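Long-range contacts in uncharacterized protein (Bacteroides uniformis ATCC 8492, PDB 4Q68), which probably cleaves the amide bond between N-acetylmuramic acid and L-alanine in peptidoglycan, as an amidase of the NlpC/P60 family: residues P113-L118 with G152-Y157; L104-G109 with G232-R237; G28-V33 with G79-Y84; K73-D78 with T85-Y90. All coordinates share one frame; numbering follows the deposited sequence.

In the fold
The four contacts form two touching pairs. Contact 1 lies within the chain loop closed by contact 2; their centres are about 12 Å apart, and H156 CB packs 3.2 Å from T108 O where helix 107-111 leads on to strand 115-117. Contacts 3 and 4 have centres about 9 Å apart, and their segments alternate along the chain. E30 OE2 lies 2.6 Å from Y76 OH, and V33 O 2.7 Å from R75 NH1, both probable hydrogen bonds. This second pair borders the N-acetylglucosamine: contact 4 touches it directly through R87 and H89, and the Y84 side chain of contact 3 comes within about 4 Å of it (nearest atoms). Contact 1 instead holds a sodium ion.

Contact 1: P113-L118 with G152-Y157; sequences PDTERL and GKEVHY. With NA (sodium ion), chain D.
T115 CG2 lies over one face of the H156 imidazole, 3.5 Å from the ring centroid and only 3° off the normal, which defines a CH-pi contact. The Y157 ring carries the E116 carboxylate stacked over one face, its plane turned 25° from the ring; at its edge, in plane, are T115 CA and a water that joins Y157 OH to T115 O. The R117 guanidinium has G152 CA over its centre on one face. These groups decorate a two-stranded antiparallel sheet, 115-117 with 154-156. Its central hydrogen-bonded pair is E116 with V155 (E116 N to V155 O 2.8 Å, V155 N to E116 O 3.0 Å), and L118 continues the pairing with K153 and G152. E116 CG sits between its backbone N and carbonyl carbon (chi1 64°), beside the Y157 ring, and the extended chain beyond it carries OE1 to the sodium at 2.4 Å. On the T115 side of the sheet, the T115 hydroxyl donates to E154 OE1 at 2.8 Å, meeting the anti side of the carboxylate. E116 and E154 each have two conformers, and these bonds belong to one of them. Waters supply further ligands to the sodium, one of them also donating to T115 O; a cation so close to OE1 would probably favour the ionised carboxylate and offset its charge.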
# COMPACT_ATOMS: atom_id res chain seq x y z
N PRO A 113 -2.50 -14.25 14.76
CA PRO A 113 -1.84 -15.55 14.69
C PRO A 113 -1.85 -16.22 13.31
O PRO A 113 -1.11 -17.17 13.06
CB PRO A 113 -2.66 -16.39 15.67
CG PRO A 113 -4.02 -15.79 15.64
CD PRO A 113 -3.76 -14.32 15.53
N ASP A 114 -2.72 -15.74 12.43
CA ASP A 114 -2.86 -16.34 11.12
C ASP A 114 -1.75 -15.90 10.21
O ASP A 114 -1.33 -14.74 10.24
CB ASP A 114 -4.22 -15.96 10.54
CG ASP A 114 -5.34 -16.65 11.28
OD1 ASP A 114 -5.38 -17.89 11.25
OD2 ASP A 114 -6.18 -15.97 11.89
N THR A 115 -1.29 -16.82 9.38
CA THR A 115 -0.23 -16.51 8.46
C THR A 115 -0.51 -17.06 7.07
O THR A 115 -1.31 -17.98 6.89
CB THR A 115 1.17 -16.98 8.93
OG1 THR A 115 1.23 -18.40 8.87
CG2 THR A 115 1.47 -16.54 10.33
N GLU A 116 0.09 -16.44 6.07
CA GLU A 116 0.02 -16.97 4.72
C GLU A 116 1.41 -16.93 4.10
O GLU A 116 2.19 -16.01 4.33
CB GLU A 116 -1.05 -16.24 3.86
CG GLU A 116 -0.80 -14.76 3.58
CD GLU A 116 -1.76 -14.15 2.57
OE1 GLU A 116 -2.79 -14.78 2.24
OE2 GLU A 116 -1.47 -13.04 2.09
N ARG A 117 1.71 -17.98 3.33
CA ARG A 117 2.98 -18.15 2.63
C ARG A 117 2.89 -17.36 1.32
O ARG A 117 2.04 -17.65 0.49
CB ARG A 117 3.25 -19.62 2.35
CG ARG A 117 4.59 -19.89 1.67
CD ARG A 117 4.67 -21.34 1.31
NE ARG A 117 5.82 -21.70 0.49
CZ ARG A 117 6.97 -22.17 0.98
NH1 ARG A 117 7.16 -22.24 2.30
NH2 ARG A 117 7.94 -22.55 0.15
N LEU A 118 3.76 -16.38 1.12
CA LEU A 118 3.71 -15.56 -0.07
C LEU A 118 4.00 -16.38 -1.32
O LEU A 118 4.89 -17.22 -1.35
CB LEU A 118 4.71 -14.41 0.03
CG LEU A 118 4.42 -13.38 1.13
CD1 LEU A 118 5.59 -12.40 1.21
CD2 LEU A 118 3.12 -12.63 0.87
N GLY A 152 7.65 -17.62 -0.70
CA GLY A 152 8.01 -18.65 0.25
C GLY A 152 8.09 -18.17 1.68
O GLY A 152 8.15 -18.97 2.59
N LYS A 153 8.06 -16.87 1.91
CA LYS A 153 8.13 -16.31 3.25
C LYS A 153 6.72 -16.28 3.85
O LYS A 153 5.75 -16.04 3.15
CB LYS A 153 8.75 -14.90 3.20
CG LYS A 153 10.05 -14.79 2.37
CD LYS A 153 11.11 -15.80 2.80
CE LYS A 153 12.41 -15.57 2.06
NZ LYS A 153 12.74 -14.12 2.01
N GLU A 154 6.62 -16.52 5.16
CA GLU A 154 5.34 -16.42 5.88
C GLU A 154 5.18 -14.99 6.36
O GLU A 154 6.12 -14.39 6.91
CB GLU A 154 5.22 -17.32 7.12
CG GLU A 154 5.06 -18.82 6.91
CD GLU A 154 3.80 -19.30 6.19
OE1 GLU A 154 2.65 -18.91 6.53
OE2 GLU A 154 3.98 -20.13 5.30
N VAL A 155 3.99 -14.47 6.18
CA VAL A 155 3.62 -13.19 6.75
C VAL A 155 2.33 -13.39 7.52
O VAL A 155 1.55 -14.30 7.24
CB VAL A 155 3.43 -12.09 5.67
CG1 VAL A 155 4.73 -11.85 4.93
CG2 VAL A 155 2.33 -12.44 4.69
N HIS A 156 2.10 -12.53 8.49
CA HIS A 156 0.87 -12.57 9.25
C HIS A 156 -0.19 -11.71 8.59
O HIS A 156 0.11 -10.67 8.02
CB HIS A 156 1.11 -12.08 10.66
CG HIS A 156 1.99 -12.99 11.45
ND1 HIS A 156 1.56 -13.61 12.60
CD2 HIS A 156 3.28 -13.38 11.29
CE1 HIS A 156 2.53 -14.36 13.09
NE2 HIS A 156 3.58 -14.24 12.31
N TYR A 157 -1.44 -12.15 8.69
CA TYR A 157 -2.55 -11.36 8.16
C TYR A 157 -3.77 -11.66 9.00
O TYR A 157 -3.80 -12.64 9.75
CB TYR A 157 -2.80 -11.66 6.66
CG TYR A 157 -3.53 -12.97 6.40
CD1 TYR A 157 -2.97 -14.19 6.72
CD2 TYR A 157 -4.80 -12.97 5.86
CE1 TYR A 157 -3.65 -15.37 6.53
CE2 TYR A 157 -5.49 -14.16 5.65
CZ TYR A 157 -4.91 -15.36 5.99
OH TYR A 157 -5.58 -16.55 5.82
NA NA D . -4.08 -16.72 2.68
O HOH W 1 -4.30 -18.92 6.85
O HOH W 2 -2.89 -18.65 4.18
O HOH W 3 6.50 -20.41 4.35
O HOH W 4 -6.66 -17.51 2.36
O HOH W 5 -2.95 -17.81 0.43
O HOH W 6 -3.46 -13.85 2.86

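Contact 2: L104-G109 with G232-R237; sequences LQDVTG and GIRVLR
Strands 104-106 and 232-237 run antiparallel, with Q105 and R237 as a hydrogen-bonded pair (Q105 N to R237 O 2.8 Å, R237 N to Q105 O 2.9 Å) and D106 opposite L236 as a non-hydrogen-bonded one. Beyond D106 the first strand turns into helix 107-111, whose first amides stay attached to the partner strand: V235 O accepts from both V107 N and T108 N, the latter on a lone pair in the carbonyl plane. D106 is the N-cap, its OD1 taking G109 N from well above the carboxylate plane. Its other oxygen, OD2, forms a salt bridge with R234 NH2 at 3.0 Å, lying in the guanidinium plane, while a water links OD1, the T108 hydroxyl and R234 NE. The join thus sets a helix start against strand 230-238 of the main antiparallel sheet, which also pairs with strand 176-181. T108 is turned to a nearly eclipsed chi1 of 23°, and its OG1 receives V235 N at 2.9 Å along an almost straight bond (173°). Further along, V107 CG2 stands 3.8 Å above the R237 guanidinium, over its centre. D175 and the W170 carbonyl take NE and NH2 of this arginine, and a water at its edge is held by NH1. V107 CB and V235 CG1 close the apolar side at 3.9 Å.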
# COMPACT_ATOMS: atom_id res chain seq x y z
N LEU A 104 8.12 1.74 9.19
CA LEU A 104 6.90 0.98 9.35
C LEU A 104 7.07 -0.10 10.41
O LEU A 104 8.14 -0.70 10.52
CB LEU A 104 6.47 0.26 8.07
CG LEU A 104 6.00 1.09 6.89
CD1 LEU A 104 5.68 0.16 5.72
CD2 LEU A 104 4.79 1.92 7.24
N GLN A 105 5.98 -0.36 11.11
CA GLN A 105 5.82 -1.54 11.96
C GLN A 105 4.76 -2.44 11.36
O GLN A 105 3.74 -1.96 10.88
CB GLN A 105 5.38 -1.14 13.37
CG GLN A 105 6.44 -0.47 14.16
CD GLN A 105 5.94 0.21 15.41
OE1 GLN A 105 4.76 0.54 15.52
NE2 GLN A 105 6.84 0.44 16.35
N ASP A 106 5.02 -3.74 11.40
CA ASP A 106 4.10 -4.76 10.91
C ASP A 106 3.21 -5.16 12.09
O ASP A 106 3.57 -5.98 12.93
CB ASP A 106 4.89 -5.91 10.31
CG ASP A 106 4.01 -6.93 9.63
OD1 ASP A 106 2.80 -6.96 9.94
OD2 ASP A 106 4.53 -7.69 8.77
N VAL A 107 2.04 -4.54 12.16
CA VAL A 107 1.14 -4.73 13.29
C VAL A 107 0.50 -6.12 13.26
O VAL A 107 0.47 -6.80 14.29
CB VAL A 107 0.07 -3.63 13.34
CG1 VAL A 107 -0.86 -3.83 14.51
CG2 VAL A 107 0.70 -2.26 13.39
N THR A 108 -0.01 -6.55 12.11
CA THR A 108 -0.52 -7.91 12.01
C THR A 108 0.57 -8.94 12.35
O THR A 108 0.26 -10.00 12.90
CB THR A 108 -1.16 -8.21 10.63
OG1 THR A 108 -0.66 -7.31 9.64
CG2 THR A 108 -2.66 -8.06 10.69
N GLY A 109 1.84 -8.63 12.06
CA GLY A 109 2.96 -9.49 12.44
C GLY A 109 2.96 -9.82 13.93
O GLY A 109 3.33 -10.92 14.31
N GLY A 232 -8.45 -10.79 3.33
CA GLY A 232 -8.06 -10.32 4.64
C GLY A 232 -7.24 -9.07 4.52
O GLY A 232 -7.26 -8.41 3.47
N ILE A 233 -6.54 -8.73 5.61
CA ILE A 233 -5.71 -7.52 5.63
C ILE A 233 -4.40 -7.76 6.33
O ILE A 233 -4.30 -8.57 7.26
CB ILE A 233 -6.44 -6.31 6.30
CG1 ILE A 233 -6.83 -6.60 7.76
CG2 ILE A 233 -7.65 -5.91 5.47
CD1 ILE A 233 -7.45 -5.42 8.48
N ARG A 234 -3.40 -7.00 5.90
CA ARG A 234 -2.22 -6.70 6.68
C ARG A 234 -2.38 -5.27 7.20
O ARG A 234 -2.94 -4.41 6.51
CB ARG A 234 -0.93 -6.84 5.85
CG ARG A 234 -0.71 -8.26 5.35
CD ARG A 234 0.56 -8.44 4.56
NE ARG A 234 1.74 -8.29 5.41
CZ ARG A 234 3.00 -8.44 5.01
NH1 ARG A 234 3.28 -8.69 3.75
NH2 ARG A 234 3.99 -8.33 5.88
N VAL A 235 -1.92 -5.04 8.42
CA VAL A 235 -2.03 -3.76 9.10
C VAL A 235 -0.62 -3.28 9.42
O VAL A 235 0.14 -3.98 10.10
CB VAL A 235 -2.85 -3.88 10.40
CG1 VAL A 235 -2.94 -2.55 11.11
CG2 VAL A 235 -4.24 -4.43 10.10
N LEU A 236 -0.28 -2.11 8.88
CA LEU A 236 1.04 -1.51 9.06
C LEU A 236 0.86 -0.17 9.76
O LEU A 236 -0.20 0.46 9.67
CB LEU A 236 1.75 -1.27 7.72
CG LEU A 236 1.95 -2.46 6.78
CD1 LEU A 236 2.49 -3.68 7.51
CD2 LEU A 236 0.68 -2.81 6.00
N ARG A 237 1.90 0.29 10.44
CA ARG A 237 1.82 1.53 11.20
C ARG A 237 3.10 2.33 11.01
O ARG A 237 4.20 1.82 11.16
CB ARG A 237 1.60 1.21 12.67
CG ARG A 237 1.36 2.43 13.58
CD ARG A 237 0.94 2.01 14.97
NE ARG A 237 -0.34 1.31 14.91
CZ ARG A 237 -0.74 0.34 15.72
NH1 ARG A 237 -0.01 -0.07 16.75
NH2 ARG A 237 -1.92 -0.23 15.49
O HOH W 7 2.45 1.03 17.91
O HOH W 8 1.34 -8.31 8.23

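Contact 3: G28-V33 with G79-Y84; sequences GPEELV and GKIDGY
E30 reaches across to the 79-84 loop from its first side-chain carbon onward: CB lies 3.4 Å from G83 C, and CG 3.5 Å from G83 O. CG is anti to the backbone N (chi1 -179°), then the chain bends at chi2 (76°), which swings the carboxylate along Y84. There OE1 comes 3.6 Å from Y84 CA and 3.9 Å from Y84 CD1, near the ring plane at its edge. The tip finds its polar partners beyond the two segments: OE1 forms a salt bridge with R87, and OE2 a hydrogen bond with the Y76 hydroxyl. An alanine here would strip away the carboxylate and is likely to leave R87 short of one acidic partner and Y76 OH without its acceptor. Beside E30, I81 packs its CG2 against the E30 carbonyl O at 3.5 Å, and its CD1 makes the apolar contact with L32 CB at 4.1 Å. L32 and I81 also touch Y76 and helix 64-75. Between the segments themselves the polar link is a single water, donating to E30 O and accepting from G83 N. The direct joining of the two loops therefore rests on van der Waals packing, while the E30 carboxylate is engaged by R87 and Y76.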
# COMPACT_ATOMS: atom_id res chain seq x y z
N GLY A 28 10.26 6.82 -20.70
CA GLY A 28 11.59 7.28 -20.34
C GLY A 28 12.07 6.65 -19.05
O GLY A 28 11.48 5.67 -18.56
N PRO A 29 13.16 7.20 -18.48
CA PRO A 29 13.73 6.60 -17.30
C PRO A 29 12.80 6.71 -16.10
O PRO A 29 12.01 7.65 -15.99
CB PRO A 29 15.00 7.41 -17.06
CG PRO A 29 14.78 8.70 -17.73
CD PRO A 29 13.93 8.38 -18.93
N GLU A 30 12.91 5.77 -15.19
CA GLU A 30 12.21 5.84 -13.92
C GLU A 30 12.78 7.01 -13.12
O GLU A 30 13.98 7.04 -12.83
CB GLU A 30 12.39 4.54 -13.14
CG GLU A 30 11.67 4.51 -11.78
CD GLU A 30 10.15 4.30 -11.86
OE1 GLU A 30 9.65 3.72 -12.84
OE2 GLU A 30 9.47 4.68 -10.87
N GLU A 31 11.90 7.95 -12.79
CA GLU A 31 12.22 9.14 -11.98
C GLU A 31 11.14 9.30 -10.93
O GLU A 31 10.07 8.73 -11.05
CB GLU A 31 12.27 10.40 -12.86
CG GLU A 31 13.33 10.33 -13.96
CD GLU A 31 13.48 11.59 -14.78
OE1 GLU A 31 12.56 12.44 -14.77
OE2 GLU A 31 14.52 11.70 -15.46
N LEU A 32 11.42 10.09 -9.90
CA LEU A 32 10.42 10.35 -8.86
C LEU A 32 9.31 11.22 -9.41
O LEU A 32 9.55 12.37 -9.78
CB LEU A 32 11.08 11.02 -7.67
CG LEU A 32 10.17 11.25 -6.46
CD1 LEU A 32 9.73 9.95 -5.81
CD2 LEU A 32 10.87 12.15 -5.46
N VAL A 33 8.09 10.69 -9.46
CA VAL A 33 6.92 11.39 -9.96
C VAL A 33 6.05 11.77 -8.76
O VAL A 33 5.66 10.92 -7.97
CB VAL A 33 6.13 10.50 -10.94
CG1 VAL A 33 4.82 11.15 -11.36
CG2 VAL A 33 6.98 10.18 -12.18
N GLY A 79 15.28 3.51 -0.92
CA GLY A 79 15.31 4.88 -1.40
C GLY A 79 16.18 5.16 -2.60
O GLY A 79 16.45 6.31 -2.89
N LYS A 80 16.62 4.11 -3.29
CA LYS A 80 17.54 4.26 -4.40
C LYS A 80 16.81 4.07 -5.72
O LYS A 80 16.29 2.99 -6.02
CB LYS A 80 18.71 3.27 -4.29
CG LYS A 80 19.57 3.47 -3.05
CD LYS A 80 20.67 2.41 -2.95
CE LYS A 80 21.34 2.40 -1.58
NZ LYS A 80 22.43 1.40 -1.48
N ILE A 81 16.73 5.13 -6.50
CA ILE A 81 16.06 5.08 -7.78
C ILE A 81 17.01 4.45 -8.79
O ILE A 81 18.08 4.99 -9.07
CB ILE A 81 15.60 6.45 -8.25
CG1 ILE A 81 14.71 7.13 -7.19
CG2 ILE A 81 14.85 6.32 -9.55
CD1 ILE A 81 14.29 8.55 -7.55
N ASP A 82 16.61 3.31 -9.35
CA ASP A 82 17.44 2.55 -10.29
C ASP A 82 16.54 1.73 -11.19
O ASP A 82 16.43 0.51 -11.06
CB ASP A 82 18.44 1.65 -9.57
CG ASP A 82 19.31 0.84 -10.53
OD1 ASP A 82 19.36 1.18 -11.73
OD2 ASP A 82 19.92 -0.16 -10.09
N GLY A 83 15.85 2.43 -12.07
CA GLY A 83 15.01 1.80 -13.06
C GLY A 83 13.63 1.40 -12.54
O GLY A 83 13.32 1.48 -11.35
N TYR A 84 12.80 0.95 -13.46
CA TYR A 84 11.43 0.55 -13.15
C TYR A 84 11.39 -0.47 -12.02
O TYR A 84 10.49 -0.43 -11.17
CB TYR A 84 10.80 -0.03 -14.40
CG TYR A 84 9.39 -0.55 -14.23
CD1 TYR A 84 8.32 0.32 -14.09
CD2 TYR A 84 9.11 -1.91 -14.25
CE1 TYR A 84 7.01 -0.15 -13.98
CE2 TYR A 84 7.82 -2.40 -14.16
CZ TYR A 84 6.78 -1.52 -14.02
OH TYR A 84 5.51 -2.02 -13.92
O HOH W 9 16.05 5.23 -12.73

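Contact 4: K73-D78 with T85-Y90; sequences KIRYRD and TSRLHY. With NAG (2-acetamido-2-deoxy-beta-D-glucopyranose), chain B.
The loop that brings R87 and H89 to the N-acetylglucosamine is joined to the end of helix 64-75 through a single backbone bridge, Y76 with R87. Two bonds make it, L88 N to R75 O at 2.9 Å and R77 N to S86 O at 3.0 Å, both nearly along the C=O axis. R77 adds a side-chain bond: extended as far as CD, then bent at chi3 (-65°), it turns its guanidinium back so that NH1 donates to T85 O at 3.0 Å, straight (176°) and in the guanidinium plane. Its NH2 takes a salt bridge with D93 and a water that also donates to T85 O and R87 O. A leucine in its place would probably leave the T85 carbonyl without this straight bond and D93 without its countercharge. L88, centre of an inverse gamma turn, fills the angle between helices 64-75 and 91-100: its CD1 lies 3.5 Å from I74 O, CD2 stands over one face of the R77 guanidinium, and W94 and N97 touch it from the other helix. R75 and R87 run side by side, CG to CG 3.7 Å; R75 is held by E46 and the V33 carbonyl, R87 by E25 and E30. On the sugar side, R87 NH1 donates to NAG O4 at 2.7 Å and H89 ND1 to NAG O3 at an unusually short 2.5 Å, each oxygen at its partner's edge.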
# COMPACT_ATOMS: atom_id res chain seq x y z
N LYS A 73 12.08 7.41 -0.28
CA LYS A 73 12.46 6.30 0.58
C LYS A 73 11.33 5.30 0.79
O LYS A 73 11.60 4.13 1.04
CB LYS A 73 13.10 6.75 1.88
CG LYS A 73 12.21 6.98 3.05
CD LYS A 73 13.06 7.32 4.28
CE LYS A 73 12.22 7.62 5.49
NZ LYS A 73 13.10 7.77 6.69
N ILE A 74 10.08 5.72 0.62
CA ILE A 74 8.91 4.86 0.69
C ILE A 74 8.72 4.08 -0.61
O ILE A 74 8.38 2.90 -0.59
CB ILE A 74 7.66 5.72 0.98
CG1 ILE A 74 7.72 6.30 2.38
CG2 ILE A 74 6.37 4.92 0.79
CD1 ILE A 74 6.81 7.49 2.57
N ARG A 75 8.89 4.75 -1.73
CA ARG A 75 8.48 4.19 -3.01
C ARG A 75 9.54 3.27 -3.63
O ARG A 75 9.18 2.37 -4.39
CB ARG A 75 8.12 5.33 -3.98
CG ARG A 75 7.78 4.86 -5.38
CD ARG A 75 7.22 5.97 -6.24
NE ARG A 75 5.93 6.42 -5.75
CZ ARG A 75 5.38 7.58 -6.08
NH1 ARG A 75 5.97 8.39 -6.95
NH2 ARG A 75 4.21 7.91 -5.53
N TYR A 76 10.81 3.52 -3.33
CA TYR A 76 11.93 2.80 -3.93
C TYR A 76 12.67 1.98 -2.90
O TYR A 76 12.80 2.35 -1.73
CB TYR A 76 12.89 3.79 -4.61
CG TYR A 76 12.21 4.47 -5.77
CD1 TYR A 76 12.14 3.86 -7.00
CD2 TYR A 76 11.60 5.71 -5.62
CE1 TYR A 76 11.46 4.43 -8.06
CE2 TYR A 76 10.93 6.30 -6.67
CZ TYR A 76 10.87 5.67 -7.89
OH TYR A 76 10.18 6.27 -8.92
N ARG A 77 13.21 0.85 -3.37
CA ARG A 77 13.96 -0.07 -2.53
C ARG A 77 15.16 0.65 -1.91
O ARG A 77 16.06 1.11 -2.64
CB ARG A 77 14.40 -1.25 -3.39
CG ARG A 77 15.16 -2.37 -2.68
CD ARG A 77 15.41 -3.58 -3.62
NE ARG A 77 14.14 -4.20 -4.00
CZ ARG A 77 13.51 -4.05 -5.17
NH1 ARG A 77 14.06 -3.37 -6.17
NH2 ARG A 77 12.31 -4.59 -5.35
N ASP A 78 15.16 0.77 -0.59
CA ASP A 78 16.18 1.52 0.15
C ASP A 78 16.34 2.96 -0.35
O ASP A 78 17.39 3.56 -0.19
CB ASP A 78 17.51 0.77 0.13
CG ASP A 78 17.41 -0.59 0.77
OD1 ASP A 78 16.63 -0.76 1.75
OD2 ASP A 78 18.10 -1.50 0.29
N THR A 85 12.32 -1.42 -12.03
CA THR A 85 12.25 -2.50 -11.06
C THR A 85 12.74 -2.13 -9.66
O THR A 85 12.60 -2.94 -8.74
CB THR A 85 12.99 -3.76 -11.56
OG1 THR A 85 14.38 -3.49 -11.71
CG2 THR A 85 12.42 -4.20 -12.91
N SER A 86 13.28 -0.92 -9.49
CA SER A 86 13.60 -0.42 -8.15
C SER A 86 12.38 0.12 -7.41
O SER A 86 12.43 0.31 -6.21
CB SER A 86 14.68 0.67 -8.21
OG SER A 86 14.21 1.86 -8.85
N ARG A 87 11.30 0.39 -8.13
CA ARG A 87 10.04 0.79 -7.50
C ARG A 87 9.46 -0.43 -6.79
O ARG A 87 9.50 -1.53 -7.32
CB ARG A 87 9.06 1.32 -8.54
CG ARG A 87 8.04 2.27 -7.96
CD ARG A 87 6.83 2.48 -8.83
NE ARG A 87 7.19 2.94 -10.17
CZ ARG A 87 6.39 2.86 -11.22
NH1 ARG A 87 5.16 2.37 -11.09
NH2 ARG A 87 6.81 3.27 -12.41
N LEU A 88 8.91 -0.23 -5.60
CA LEU A 88 8.41 -1.34 -4.79
C LEU A 88 6.98 -1.70 -5.18
O LEU A 88 6.00 -1.45 -4.47
CB LEU A 88 8.54 -0.98 -3.32
CG LEU A 88 9.99 -0.85 -2.87
CD1 LEU A 88 10.11 0.02 -1.62
CD2 LEU A 88 10.60 -2.22 -2.62
N HIS A 89 6.87 -2.34 -6.34
CA HIS A 89 5.59 -2.68 -6.94
C HIS A 89 4.76 -3.62 -6.07
O HIS A 89 3.54 -3.48 -6.00
CB HIS A 89 5.78 -3.37 -8.28
CG HIS A 89 6.49 -2.51 -9.27
ND1 HIS A 89 5.91 -1.40 -9.83
CD2 HIS A 89 7.74 -2.58 -9.77
CE1 HIS A 89 6.76 -0.85 -10.66
NE2 HIS A 89 7.89 -1.54 -10.64
N TYR A 90 5.40 -4.61 -5.47
CA TYR A 90 4.69 -5.57 -4.64
C TYR A 90 4.61 -5.07 -3.21
O TYR A 90 5.63 -4.70 -2.62
CB TYR A 90 5.35 -6.94 -4.70
CG TYR A 90 5.25 -7.63 -6.03
CD1 TYR A 90 4.02 -8.05 -6.52
CD2 TYR A 90 6.39 -7.91 -6.78
CE1 TYR A 90 3.92 -8.72 -7.72
CE2 TYR A 90 6.30 -8.61 -7.98
CZ TYR A 90 5.06 -9.02 -8.43
OH TYR A 90 4.94 -9.77 -9.58
C1 NAG B . 0.62 -0.94 -7.81
C2 NAG B . 1.57 -1.50 -8.87
C3 NAG B . 2.82 -0.64 -9.01
C4 NAG B . 2.47 0.85 -9.06
C5 NAG B . 1.46 1.24 -7.99
C6 NAG B . 1.06 2.70 -8.15
C7 NAG B . 1.49 -3.92 -9.30
C8 NAG B . 1.96 -5.29 -8.94
N2 NAG B . 1.94 -2.89 -8.58
O1 NAG B . -0.56 -1.69 -7.86
O3 NAG B . 3.44 -0.98 -10.22
O4 NAG B . 3.64 1.64 -8.95
O5 NAG B . 0.32 0.41 -8.09
O6 NAG B . 0.48 2.90 -9.42
O7 NAG B . 0.72 -3.81 -10.25
O HOH W 10 10.30 -4.13 -7.66